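Local coordinates for kinesin-like protein KAR3 (Saccharomyces cerevisiae, PDB 1F9V) that probably moves along microtubules as a kinesin motor driven by ATP hydrolysis, its motor domain here holding ADP and a magnesium ion, at residues A[18-23]-A[320-325]; A[130-135]-A[224-229]; A[36-41]-A[56-61]; A[138-143]-A[218-223]. The protein carries 2 engineered substitutions. One frame throughout, in Å; residues are numbered along the deposited sequence.

Contact 1. Residues A[18-23]-A[320-325]; sequences LENSDT and PSSSHI
Two donors grip carboxylate oxygen OE2 of Glu19: the hydroxyl OG of Ser321, at 2.6 Å, and the backbone N of Leu15. The serine reaches this oxygen from above the carboxylate plane, about 50° out of it. Glu19 gets there because CG stands anti to its own carbonyl carbon (chi1 -86°) and the chain beyond is extended, laying CB, CG and CD alongside the hydroxyl. The other oxygen, OE1, forms a salt bridge with Arg12, a residue of an ADP pocket, and also lies 3.5 Å from CE1 of His324, at the edge of the imidazole and near its plane. Carboxylate and ring are almost perpendicular, and ND1 of His324 is bonded instead to Ser319.

Farther along the loop, backbone and hydroxyl groups share the bonding. Ser322 N gives a straight bond to Asn20 O, 3.0 Å long and lying in the carbonyl plane. Serine suits position 322 because its one hydroxyl, OG, accepts from Thr23 N at 3.1 Å and also bonds to Ser24 OG. Asn20 shapes the turn itself, its OD1 accepting the N-H of Asp22 at 2.9 Å from N in an Asx turn. Water 2 bridges the two segments, donating to both Ser21 OG and Pro320 O.

With an alanine at Glu19, Arg12 would probably be left without its carboxylate mate and the Ser321 hydroxyl without its acceptor. Small hydroxyls and one shared carboxylate thus tie this loop to the turn leading into helix 325-338, and probably help to orient an arginine of the nucleotide pocket.

Contact 2. Residues A[130-135]-A[224-229]; sequences DYKVNC and HLSGSN
The ring of Tyr131 lies with one face over Gly227, whose CA comes within 3.4 Å of CD1 of the tyrosine. The two form an antiparallel non-hydrogen-bonded pair, and glycine suits the place because a CB on it would fall only 2.4 Å from Tyr131 CE1. The ring's hydroxyl reaches on to Leu81 O. On the same face of the sheet Val133 and Leu225 stand side by side and point the same way, with Val133 CG2 and Leu225 CD2 3.8 Å apart, packed on Ile121 and Ile117 respectively, of helix 109-124.

The other face is polar. Lys132, bent at chi2 (82°) and chi3 (51°), folds back over the strands, and its NZ donates to Ser226 O at 3.1 Å and to Asp130 O at 3.2 Å. It comes to each carbonyl well above the plane, on the face opposite the backbone N-H that the same oxygen already accepts, from Lys132 N and Ser228 N respectively. Farther along, the His224 ring crosses the Asn134 amide obliquely, their planes 22° apart, and is held by Glu136 and Thr239.

One face is mainly apolar and packs on a helix, while on the other a lysine amine, likely to be charged, adds a second donor to two strand carbonyls.

Contact 3. Residues A[36-41]-A[56-61]; sequences GVQSME and FDKIFD
Backbone bonds join Gln38 and Phe56 as an antiparallel hydrogen-bonded pair: Gln38 N donates to Phe56 O at 2.9 Å, and Phe56 N returns a bond to Gln38 O at 3.0 Å.

A side chain then extends the polar link past the end of this pairing. Gln38, with CG anti to its backbone N (chi1 -166°) and the chain stretched out, places OE1 2.9 Å from Ile59 N, which approaches from above the amide plane, 61° out of it. Its NE2 is used by Asn29 O, so the amide satisfies a carbonyl and an N-H at once, as an acid could not. A leucine in place of Gln38 would probably leave Ile59 N and Asn29 O without these partners. Water 3 provides another polar bridge, donating to Gly36 O and to Asp57 OD1, an oxygen that also pairs with Arg342.

Apolar contacts complete the joint. The methyl CD1 of Ile59 rests 3.7 Å from Met40 CB, and the flexible methionine carries its sulfur on to the rim of the Phe56 ring. Met40 SD lies 4.0 Å from Phe56 CE2, in the ring plane, making an edge-on Met-aromatic contact beside Leu332 of helix 325-338.

The backbone pair belongs to the three-stranded antiparallel sheet of 24-28, 38-44 and 51-56, the small lobe familiar from kinesin motor domains; the Gln38 amide and the Ile59-Met40 packing tie it to strand 58-60 of the central sheet.

Contact 4. Residues A[138-143]-A[218-223]; sequences IEIYNE and HSIFII
Ile138 and Ile220, and beyond them Ile140 and His218, are hydrogen-bonded antiparallel pairs in the central sheet of the kinesin motor domain, which belongs to the P-loop NTPases. Two bonds knit each pair; the straightest is Ile220 N to Ile138 O, 2.7 Å at 175°. Between the pairs the strands come closer still, and CA of Glu139 makes a C-H...O contact of 3.0 Å with His218 O.

The tight side is made of branched isoleucines, which suit the extended backbone of a strand and bring apolar methyls to the joint. Ile140 CD1 meets Ile220 CD1 at 3.7 Å, the two chains meeting at a slant. Ile138 sets CG1 between its backbone N and carbonyl carbon (chi1 65°), a turn that brings it to 4.0 Å from Ile220 CB. Leu298 and Leu301 of helix 297-306 cover this layer. His218 lies on the same face at its end, and an imidazole suits the place because both nitrogens find partners, ND1 with Ala246 N and NE2 with Ser270 OG.

Across the sheet the packing is looser and polar. Glu139 and Ser219 form the non-hydrogen-bonded pair there, but their side chains do not bond directly. Water 4 joins them instead, donating to Glu139 OE1 at 2.6 Å and lying 2.7 Å from Ser219 OG.

Overall arrangement
Contacts 2 and 4 are successive parts of one strand pair, 130-141 with 218-228, their centres 22 Å apart; they meet where Cys135 CB comes 3.0 Å from Ile222 O. Contact 4 is the inner part, with the Ser219 side chain about 8 Å from the magnesium ion, whereas contact 2 runs outward. Contacts 1 and 3, centres 20 Å apart, both adjoin helix 325-338: contact 1 holds the turn leading into it, and Met40 and Phe56 of contact 3 pack on it. Of two ADP pockets, one includes Arg12, partner of Glu19, whose side chain is about 7 Å from an ADP; the other includes Arg6, touched by Asp57, itself about 7 Å from an ADP.

Contact 1. Residues A[18-23]-A[320-325]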
loop_
_atom_site.group_PDB
_atom_site.type_symbol
_atom_site.label_atom_id
_atom_site.label_comp_id
_atom_site.label_asym_id
_atom_site.label_seq_id
_atom_site.Cartn_x
_atom_site.Cartn_y
_atom_site.Cartn_z
ATOM N N LEU A 18 19.266 9.453 -18.353
ATOM C CA LEU A 18 18.948 8.059 -18.663
ATOM C C LEU A 18 17.485 7.866 -19.066
ATOM O O LEU A 18 17.150 6.885 -19.738
ATOM C CB LEU A 18 19.263 7.152 -17.472
ATOM C CG LEU A 18 19.829 7.838 -16.234
ATOM C CD1 LEU A 18 19.567 6.974 -15.015
ATOM C CD2 LEU A 18 21.319 8.080 -16.430
ATOM N N GLU A 19 16.616 8.791 -18.668
ATOM C CA GLU A 19 15.201 8.719 -19.011
ATOM C C GLU A 19 14.783 10.005 -19.712
ATOM O O GLU A 19 15.514 10.995 -19.694
ATOM C CB GLU A 19 14.352 8.535 -17.746
ATOM C CG GLU A 19 14.188 7.091 -17.316
ATOM C CD GLU A 19 13.519 6.951 -15.967
ATOM O OE1 GLU A 19 13.601 5.849 -15.389
ATOM O OE2 GLU A 19 12.912 7.932 -15.483
ATOM N N ASN A 20 13.610 9.989 -20.336
ATOM C CA ASN A 20 13.098 11.173 -21.011
ATOM C C ASN A 20 11.610 11.023 -21.272
ATOM O O ASN A 20 11.064 9.924 -21.189
ATOM C CB ASN A 20 13.843 11.412 -22.330
ATOM C CG ASN A 20 13.494 10.392 -23.392
ATOM O OD1 ASN A 20 12.345 10.305 -23.839
ATOM N ND2 ASN A 20 14.486 9.610 -23.806
ATOM N N SER A 21 10.956 12.137 -21.583
ATOM C CA SER A 21 9.527 12.134 -21.864
ATOM C C SER A 21 9.290 12.626 -23.296
ATOM O O SER A 21 8.299 13.303 -23.587
ATOM C CB SER A 21 8.802 13.039 -20.865
ATOM O OG SER A 21 7.404 13.003 -21.072
ATOM N N ASP A 22 10.212 12.266 -24.184
ATOM C CA ASP A 22 10.162 12.666 -25.591
ATOM C C ASP A 22 8.939 12.198 -26.378
ATOM O O ASP A 22 8.513 12.872 -27.319
ATOM C CB ASP A 22 11.400 12.149 -26.330
ATOM C CG ASP A 22 12.679 12.833 -25.896
ATOM O OD1 ASP A 22 12.623 13.853 -25.175
ATOM O OD2 ASP A 22 13.753 12.336 -26.292
ATOM N N THR A 23 8.382 11.046 -26.013
ATOM C CA THR A 23 7.253 10.501 -26.757
ATOM C C THR A 23 5.938 10.342 -26.002
ATOM O O THR A 23 5.074 9.567 -26.412
ATOM C CB THR A 23 7.635 9.145 -27.379
ATOM O OG1 THR A 23 8.169 8.287 -26.365
ATOM C CG2 THR A 23 8.696 9.339 -28.458
ATOM N N PRO A 320 7.572 8.831 -14.722
ATOM C CA PRO A 320 7.148 9.934 -15.594
ATOM C C PRO A 320 7.678 9.772 -17.024
ATOM O O PRO A 320 7.316 10.539 -17.919
ATOM C CB PRO A 320 7.769 11.150 -14.931
ATOM C CG PRO A 320 9.080 10.606 -14.396
ATOM C CD PRO A 320 8.829 9.152 -14.019
ATOM N N SER A 321 8.523 8.768 -17.234
ATOM C CA SER A 321 9.164 8.549 -18.525
ATOM C C SER A 321 8.431 7.775 -19.611
ATOM O O SER A 321 7.634 6.881 -19.337
ATOM C CB SER A 321 10.537 7.937 -18.280
ATOM O OG SER A 321 11.235 8.725 -17.324
ATOM N N SER A 322 8.740 8.134 -20.860
ATOM C CA SER A 322 8.125 7.543 -22.051
ATOM C C SER A 322 8.331 6.051 -22.237
ATOM O O SER A 322 7.432 5.363 -22.717
ATOM C CB SER A 322 8.617 8.258 -23.316
ATOM O OG SER A 322 8.292 9.631 -23.275
ATOM N N SER A 323 9.506 5.547 -21.874
ATOM C CA SER A 323 9.776 4.123 -22.038
ATOM C C SER A 323 8.841 3.268 -21.189
ATOM O O SER A 323 8.656 2.084 -21.459
ATOM C CB SER A 323 11.230 3.806 -21.675
ATOM O OG SER A 323 11.493 4.082 -20.310
ATOM N N HIS A 324 8.242 3.879 -20.172
ATOM C CA HIS A 324 7.340 3.161 -19.274
ATOM C C HIS A 324 5.877 3.538 -19.448
ATOM O O HIS A 324 5.028 3.088 -18.676
ATOM C CB HIS A 324 7.716 3.441 -17.817
ATOM C CG HIS A 324 9.162 3.219 -17.506
ATOM N ND1 HIS A 324 9.982 4.224 -17.041
ATOM C CD2 HIS A 324 9.922 2.101 -17.552
ATOM C CE1 HIS A 324 11.188 3.733 -16.813
ATOM N NE2 HIS A 324 11.177 2.448 -17.114
ATOM N N ILE A 325 5.573 4.353 -20.451
ATOM C CA ILE A 325 4.204 4.815 -20.648
ATOM C C ILE A 325 3.112 3.747 -20.739
ATOM O O ILE A 325 1.990 3.950 -20.270
ATOM C CB ILE A 325 4.116 5.745 -21.883
ATOM C CG1 ILE A 325 2.850 6.590 -21.796
ATOM C CG2 ILE A 325 4.174 4.933 -23.159
ATOM C CD1 ILE A 325 2.839 7.530 -20.612
HETATM O O HOH W 1 12.481 6.969 -20.928
HETATM O O HOH W 2 5.719 11.120 -20.128
#

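Contact 2. Residues A[130-135]-A[224-229]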
loop_
_atom_site.group_PDB
_atom_site.type_symbol
_atom_site.label_atom_id
_atom_site.label_comp_id
_atom_site.label_asym_id
_atom_site.label_seq_id
_atom_site.Cartn_x
_atom_site.Cartn_y
_atom_site.Cartn_z
ATOM N N ASP A 130 -2.281 4.245 27.786
ATOM C CA ASP A 130 -1.046 3.485 27.779
ATOM C C ASP A 130 -1.134 2.618 26.535
ATOM O O ASP A 130 -2.013 1.763 26.431
ATOM C CB ASP A 130 -0.942 2.604 29.023
ATOM C CG ASP A 130 0.409 1.920 29.139
ATOM O OD1 ASP A 130 1.359 2.341 28.447
ATOM O OD2 ASP A 130 0.522 0.958 29.926
ATOM N N TYR A 131 -0.230 2.845 25.589
ATOM C CA TYR A 131 -0.230 2.089 24.342
ATOM C C TYR A 131 0.996 1.201 24.207
ATOM O O TYR A 131 2.109 1.602 24.550
ATOM C CB TYR A 131 -0.268 3.048 23.141
ATOM C CG TYR A 131 -1.625 3.630 22.819
ATOM C CD1 TYR A 131 -2.503 2.974 21.952
ATOM C CD2 TYR A 131 -2.017 4.859 23.342
ATOM C CE1 TYR A 131 -3.733 3.531 21.614
ATOM C CE2 TYR A 131 -3.247 5.427 23.010
ATOM C CZ TYR A 131 -4.098 4.756 22.146
ATOM O OH TYR A 131 -5.307 5.315 21.820
ATOM N N LYS A 132 0.790 -0.007 23.696
ATOM C CA LYS A 132 1.886 -0.936 23.470
ATOM C C LYS A 132 1.898 -1.210 21.977
ATOM O O LYS A 132 0.843 -1.332 21.365
ATOM C CB LYS A 132 1.678 -2.242 24.238
ATOM C CG LYS A 132 2.081 -2.147 25.699
ATOM C CD LYS A 132 0.966 -1.518 26.520
ATOM C CE LYS A 132 -0.375 -2.202 26.261
ATOM N NZ LYS A 132 -1.525 -1.358 26.690
ATOM N N VAL A 133 3.091 -1.297 21.403
ATOM C CA VAL A 133 3.240 -1.521 19.977
ATOM C C VAL A 133 4.078 -2.746 19.654
ATOM O O VAL A 133 5.181 -2.907 20.175
ATOM C CB VAL A 133 3.903 -0.298 19.304
ATOM C CG1 VAL A 133 3.945 -0.484 17.790
ATOM C CG2 VAL A 133 3.142 0.967 19.674
ATOM N N ASN A 134 3.553 -3.618 18.805
ATOM C CA ASN A 134 4.307 -4.792 18.396
ATOM C C ASN A 134 4.117 -4.957 16.889
ATOM O O ASN A 134 3.105 -4.529 16.334
ATOM C CB ASN A 134 3.879 -6.039 19.193
ATOM C CG ASN A 134 2.517 -6.560 18.805
ATOM O OD1 ASN A 134 2.400 -7.643 18.219
ATOM N ND2 ASN A 134 1.476 -5.811 19.141
ATOM N N CYS A 135 5.098 -5.549 16.223
ATOM C CA CYS A 135 5.017 -5.690 14.778
ATOM C C CYS A 135 5.553 -6.996 14.224
ATOM O O CYS A 135 6.248 -7.748 14.909
ATOM C CB CYS A 135 5.781 -4.535 14.119
ATOM S SG CYS A 135 7.589 -4.583 14.385
ATOM N N HIS A 224 0.639 -3.452 15.347
ATOM C CA HIS A 224 -0.530 -3.552 16.216
ATOM C C HIS A 224 -0.417 -2.493 17.310
ATOM O O HIS A 224 0.620 -2.372 17.963
ATOM C CB HIS A 224 -0.610 -4.950 16.834
ATOM C CG HIS A 224 -0.470 -6.055 15.835
ATOM N ND1 HIS A 224 -1.490 -6.419 14.981
ATOM C CD2 HIS A 224 0.573 -6.865 15.542
ATOM C CE1 HIS A 224 -1.081 -7.408 14.208
ATOM N NE2 HIS A 224 0.166 -7.698 14.526
ATOM N N LEU A 225 -1.475 -1.709 17.485
ATOM C CA LEU A 225 -1.491 -0.668 18.504
ATOM C C LEU A 225 -2.496 -1.059 19.564
ATOM O O LEU A 225 -3.703 -1.010 19.319
ATOM C CB LEU A 225 -1.919 0.679 17.917
ATOM C CG LEU A 225 -1.121 1.293 16.771
ATOM C CD1 LEU A 225 -1.628 2.712 16.541
ATOM C CD2 LEU A 225 0.365 1.296 17.097
ATOM N N SER A 226 -1.999 -1.438 20.739
ATOM C CA SER A 226 -2.871 -1.832 21.839
ATOM C C SER A 226 -2.864 -0.786 22.952
ATOM O O SER A 226 -1.863 -0.610 23.651
ATOM C CB SER A 226 -2.442 -3.189 22.394
ATOM O OG SER A 226 -3.403 -3.647 23.326
ATOM N N GLY A 227 -3.990 -0.095 23.104
ATOM C CA GLY A 227 -4.096 0.934 24.119
ATOM C C GLY A 227 -5.038 0.609 25.262
ATOM O O GLY A 227 -6.119 0.045 25.067
ATOM N N SER A 228 -4.616 0.967 26.469
ATOM C CA SER A 228 -5.417 0.738 27.659
ATOM C C SER A 228 -5.372 1.992 28.519
ATOM O O SER A 228 -4.302 2.526 28.809
ATOM C CB SER A 228 -4.876 -0.456 28.446
ATOM O OG SER A 228 -3.471 -0.368 28.606
ATOM N N ASN A 229 -6.548 2.462 28.914
ATOM C CA ASN A 229 -6.654 3.654 29.737
ATOM C C ASN A 229 -7.114 3.301 31.151
ATOM O O ASN A 229 -8.312 3.311 31.444
ATOM C CB ASN A 229 -7.642 4.634 29.101
ATOM C CG ASN A 229 -7.521 6.032 29.671
ATOM O OD1 ASN A 229 -7.474 7.017 28.929
ATOM N ND2 ASN A 229 -7.468 6.129 30.996
#

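Contact 3. Residues A[36-41]-A[56-61]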
loop_
_atom_site.group_PDB
_atom_site.type_symbol
_atom_site.label_atom_id
_atom_site.label_comp_id
_atom_site.label_asym_id
_atom_site.label_seq_id
_atom_site.Cartn_x
_atom_site.Cartn_y
_atom_site.Cartn_z
ATOM N N GLY A 36 -12.915 18.090 -4.390
ATOM C CA GLY A 36 -12.220 17.129 -3.552
ATOM C C GLY A 36 -11.399 16.059 -4.254
ATOM O O GLY A 36 -11.055 15.047 -3.639
ATOM N N VAL A 37 -11.090 16.258 -5.534
ATOM C CA VAL A 37 -10.276 15.295 -6.272
ATOM C C VAL A 37 -9.234 16.031 -7.104
ATOM O O VAL A 37 -9.277 17.256 -7.228
ATOM C CB VAL A 37 -11.124 14.399 -7.222
ATOM C CG1 VAL A 37 -12.185 13.655 -6.425
ATOM C CG2 VAL A 37 -11.773 15.245 -8.317
ATOM N N GLN A 38 -8.297 15.275 -7.660
ATOM C CA GLN A 38 -7.243 15.823 -8.501
ATOM C C GLN A 38 -7.224 15.014 -9.790
ATOM O O GLN A 38 -7.364 13.790 -9.763
ATOM C CB GLN A 38 -5.887 15.720 -7.801
ATOM C CG GLN A 38 -4.819 16.568 -8.457
ATOM C CD GLN A 38 -3.611 16.751 -7.579
ATOM O OE1 GLN A 38 -3.569 16.252 -6.452
ATOM N NE2 GLN A 38 -2.617 17.472 -8.084
ATOM N N SER A 39 -7.043 15.689 -10.921
ATOM C CA SER A 39 -7.041 14.998 -12.199
ATOM C C SER A 39 -5.715 15.068 -12.938
ATOM O O SER A 39 -4.855 15.899 -12.642
ATOM C CB SER A 39 -8.147 15.556 -13.097
ATOM O OG SER A 39 -7.913 16.925 -13.361
ATOM N N MET A 40 -5.558 14.162 -13.897
ATOM C CA MET A 40 -4.359 14.100 -14.715
ATOM C C MET A 40 -4.725 13.575 -16.098
ATOM O O MET A 40 -5.766 12.934 -16.280
ATOM C CB MET A 40 -3.310 13.191 -14.058
ATOM C CG MET A 40 -3.703 11.721 -13.993
ATOM S SD MET A 40 -2.560 10.736 -12.992
ATOM C CE MET A 40 -1.148 10.639 -14.101
ATOM N N GLU A 41 -3.865 13.864 -17.071
ATOM C CA GLU A 41 -4.071 13.434 -18.447
ATOM C C GLU A 41 -2.795 12.814 -18.974
ATOM O O GLU A 41 -1.706 13.339 -18.760
ATOM C CB GLU A 41 -4.462 14.618 -19.332
ATOM C CG GLU A 41 -5.865 15.126 -19.089
ATOM C CD GLU A 41 -6.121 16.461 -19.759
ATOM O OE1 GLU A 41 -5.297 16.866 -20.606
ATOM O OE2 GLU A 41 -7.144 17.108 -19.441
ATOM N N PHE A 56 -8.192 11.044 -9.039
ATOM C CA PHE A 56 -7.896 10.335 -7.800
ATOM C C PHE A 56 -8.080 11.277 -6.625
ATOM O O PHE A 56 -8.329 12.466 -6.806
ATOM C CB PHE A 56 -6.459 9.800 -7.832
ATOM C CG PHE A 56 -6.199 8.855 -8.979
ATOM C CD1 PHE A 56 -6.868 7.634 -9.056
ATOM C CD2 PHE A 56 -5.325 9.204 -10.008
ATOM C CE1 PHE A 56 -6.681 6.778 -10.137
ATOM C CE2 PHE A 56 -5.126 8.351 -11.101
ATOM C CZ PHE A 56 -5.806 7.137 -11.166
ATOM N N ASP A 57 -7.970 10.751 -5.412
ATOM C CA ASP A 57 -8.139 11.585 -4.233
ATOM C C ASP A 57 -6.985 12.573 -4.121
ATOM O O ASP A 57 -7.137 13.669 -3.581
ATOM C CB ASP A 57 -8.233 10.699 -2.987
ATOM C CG ASP A 57 -9.496 9.855 -2.985
ATOM O OD1 ASP A 57 -10.583 10.407 -2.723
ATOM O OD2 ASP A 57 -9.409 8.646 -3.263
ATOM N N LYS A 58 -5.831 12.181 -4.649
ATOM C CA LYS A 58 -4.657 13.041 -4.620
ATOM C C LYS A 58 -3.624 12.529 -5.605
ATOM O O LYS A 58 -3.473 11.321 -5.800
ATOM C CB LYS A 58 -4.050 13.071 -3.212
ATOM C CG LYS A 58 -2.811 13.954 -3.085
ATOM C CD LYS A 58 -3.072 15.273 -2.346
ATOM C CE LYS A 58 -4.553 15.561 -2.120
ATOM N NZ LYS A 58 -4.784 16.426 -0.917
ATOM N N ILE A 59 -2.921 13.451 -6.247
ATOM C CA ILE A 59 -1.882 13.063 -7.181
ATOM C C ILE A 59 -0.621 13.802 -6.783
ATOM O O ILE A 59 -0.602 15.028 -6.732
ATOM C CB ILE A 59 -2.247 13.407 -8.641
ATOM C CG1 ILE A 59 -3.540 12.690 -9.039
ATOM C CG2 ILE A 59 -1.119 12.961 -9.573
ATOM C CD1 ILE A 59 -4.043 13.028 -10.429
ATOM N N PHE A 60 0.416 13.042 -6.456
ATOM C CA PHE A 60 1.699 13.610 -6.069
ATOM C C PHE A 60 2.576 13.638 -7.308
ATOM O O PHE A 60 2.660 12.646 -8.033
ATOM C CB PHE A 60 2.364 12.747 -4.990
ATOM C CG PHE A 60 1.583 12.673 -3.706
ATOM C CD1 PHE A 60 1.591 13.738 -2.809
ATOM C CD2 PHE A 60 0.840 11.536 -3.393
ATOM C CE1 PHE A 60 0.872 13.674 -1.618
ATOM C CE2 PHE A 60 0.116 11.460 -2.203
ATOM C CZ PHE A 60 0.132 12.531 -1.313
ATOM N N ASP A 61 3.221 14.771 -7.564
ATOM C CA ASP A 61 4.082 14.865 -8.734
ATOM C C ASP A 61 5.556 14.761 -8.357
ATOM O O ASP A 61 5.893 14.488 -7.202
ATOM C CB ASP A 61 3.799 16.154 -9.525
ATOM C CG ASP A 61 4.143 17.417 -8.757
ATOM O OD1 ASP A 61 4.998 17.368 -7.847
ATOM O OD2 ASP A 61 3.548 18.470 -9.081
HETATM O O HOH W 3 -10.847 12.919 -1.980
#

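Contact 4. Residues A[138-143]-A[218-223]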
loop_
_atom_site.group_PDB
_atom_site.type_symbol
_atom_site.label_atom_id
_atom_site.label_comp_id
_atom_site.label_asym_id
_atom_site.label_seq_id
_atom_site.Cartn_x
_atom_site.Cartn_y
_atom_site.Cartn_z
ATOM N N ILE A 138 6.557 -9.655 7.158
ATOM C CA ILE A 138 6.520 -10.864 6.359
ATOM C C ILE A 138 6.476 -10.539 4.880
ATOM O O ILE A 138 6.346 -9.382 4.484
ATOM C CB ILE A 138 5.258 -11.715 6.690
ATOM C CG1 ILE A 138 3.994 -10.948 6.289
ATOM C CG2 ILE A 138 5.213 -12.047 8.187
ATOM C CD1 ILE A 138 2.721 -11.787 6.283
ATOM N N GLU A 139 6.592 -11.578 4.067
ATOM C CA GLU A 139 6.487 -11.422 2.633
ATOM C C GLU A 139 5.664 -12.598 2.129
ATOM O O GLU A 139 5.640 -13.661 2.751
ATOM C CB GLU A 139 7.869 -11.421 1.971
ATOM C CG GLU A 139 8.292 -12.774 1.453
ATOM C CD GLU A 139 9.653 -12.763 0.789
ATOM O OE1 GLU A 139 10.207 -11.667 0.545
ATOM O OE2 GLU A 139 10.165 -13.866 0.512
ATOM N N ILE A 140 4.958 -12.385 1.028
ATOM C CA ILE A 140 4.187 -13.443 0.408
ATOM C C ILE A 140 4.843 -13.620 -0.953
ATOM O O ILE A 140 4.907 -12.681 -1.749
ATOM C CB ILE A 140 2.701 -13.063 0.236
ATOM C CG1 ILE A 140 1.998 -13.087 1.598
ATOM C CG2 ILE A 140 2.012 -14.058 -0.700
ATOM C CD1 ILE A 140 0.593 -12.537 1.579
ATOM N N TYR A 141 5.368 -14.813 -1.195
ATOM C CA TYR A 141 6.027 -15.133 -2.456
ATOM C C TYR A 141 5.440 -16.444 -2.960
ATOM O O TYR A 141 5.485 -17.465 -2.263
ATOM C CB TYR A 141 7.537 -15.281 -2.260
ATOM C CG TYR A 141 8.252 -15.669 -3.533
ATOM C CD1 TYR A 141 8.182 -14.858 -4.663
ATOM C CD2 TYR A 141 8.955 -16.868 -3.625
ATOM C CE1 TYR A 141 8.793 -15.230 -5.856
ATOM C CE2 TYR A 141 9.573 -17.252 -4.822
ATOM C CZ TYR A 141 9.481 -16.426 -5.929
ATOM O OH TYR A 141 10.067 -16.795 -7.119
ATOM N N ASN A 142 4.885 -16.412 -4.166
ATOM C CA ASN A 142 4.270 -17.594 -4.743
ATOM C C ASN A 142 3.193 -18.093 -3.799
ATOM O O ASN A 142 3.052 -19.297 -3.588
ATOM C CB ASN A 142 5.314 -18.689 -4.975
ATOM C CG ASN A 142 5.993 -18.556 -6.313
ATOM O OD1 ASN A 142 5.480 -17.887 -7.204
ATOM N ND2 ASN A 142 7.149 -19.185 -6.464
ATOM N N GLU A 143 2.458 -17.147 -3.220
ATOM C CA GLU A 143 1.356 -17.427 -2.302
ATOM C C GLU A 143 1.746 -18.116 -0.991
ATOM O O GLU A 143 0.893 -18.691 -0.310
ATOM C CB GLU A 143 0.265 -18.232 -3.028
ATOM C CG GLU A 143 -0.424 -17.464 -4.170
ATOM C CD GLU A 143 -1.091 -16.164 -3.713
ATOM O OE1 GLU A 143 -2.298 -16.190 -3.386
ATOM O OE2 GLU A 143 -0.411 -15.112 -3.682
ATOM N N HIS A 218 5.113 -9.773 -2.254
ATOM C CA HIS A 218 4.429 -8.727 -1.516
ATOM C C HIS A 218 5.092 -8.687 -0.147
ATOM O O HIS A 218 5.176 -9.710 0.530
ATOM C CB HIS A 218 2.953 -9.059 -1.313
ATOM C CG HIS A 218 2.214 -9.373 -2.573
ATOM N ND1 HIS A 218 2.383 -8.656 -3.739
ATOM C CD2 HIS A 218 1.271 -10.308 -2.838
ATOM C CE1 HIS A 218 1.574 -9.136 -4.665
ATOM N NE2 HIS A 218 0.888 -10.140 -4.145
ATOM N N SER A 219 5.578 -7.521 0.259
ATOM C CA SER A 219 6.201 -7.383 1.566
ATOM C C SER A 219 5.185 -6.655 2.438
ATOM O O SER A 219 4.648 -5.615 2.052
ATOM C CB SER A 219 7.509 -6.599 1.445
ATOM O OG SER A 219 8.401 -7.286 0.585
ATOM N N ILE A 220 4.913 -7.207 3.615
ATOM C CA ILE A 220 3.911 -6.628 4.500
ATOM C C ILE A 220 4.424 -6.320 5.902
ATOM O O ILE A 220 4.853 -7.219 6.622
ATOM C CB ILE A 220 2.687 -7.585 4.607
ATOM C CG1 ILE A 220 2.213 -7.970 3.203
ATOM C CG2 ILE A 220 1.558 -6.925 5.380
ATOM C CD1 ILE A 220 2.023 -9.448 2.996
ATOM N N PHE A 221 4.387 -5.044 6.274
ATOM C CA PHE A 221 4.818 -4.610 7.600
ATOM C C PHE A 221 3.539 -4.431 8.421
ATOM O O PHE A 221 2.719 -3.551 8.150
ATOM C CB PHE A 221 5.597 -3.291 7.496
ATOM C CG PHE A 221 6.448 -2.987 8.697
ATOM C CD1 PHE A 221 5.899 -2.370 9.813
ATOM C CD2 PHE A 221 7.802 -3.316 8.711
ATOM C CE1 PHE A 221 6.684 -2.086 10.933
ATOM C CE2 PHE A 221 8.596 -3.035 9.827
ATOM C CZ PHE A 221 8.030 -2.419 10.940
ATOM N N ILE A 222 3.367 -5.283 9.426
ATOM C CA ILE A 222 2.175 -5.244 10.261
ATOM C C ILE A 222 2.471 -4.640 11.620
ATOM O O ILE A 222 3.410 -5.053 12.299
ATOM C CB ILE A 222 1.587 -6.671 10.444
ATOM C CG1 ILE A 222 1.342 -7.308 9.071
ATOM C CG2 ILE A 222 0.296 -6.605 11.239
ATOM C CD1 ILE A 222 0.964 -8.785 9.112
ATOM N N ILE A 223 1.662 -3.662 12.003
ATOM C CA ILE A 223 1.810 -2.965 13.274
ATOM C C ILE A 223 0.520 -3.067 14.080
ATOM O O ILE A 223 -0.566 -2.801 13.562
ATOM C CB ILE A 223 2.102 -1.462 13.054
ATOM C CG1 ILE A 223 3.446 -1.287 12.341
ATOM C CG2 ILE A 223 2.071 -0.724 14.389
ATOM C CD1 ILE A 223 3.567 0.016 11.566
HETATM O O HOH W 4 10.482 -9.056 0.442
#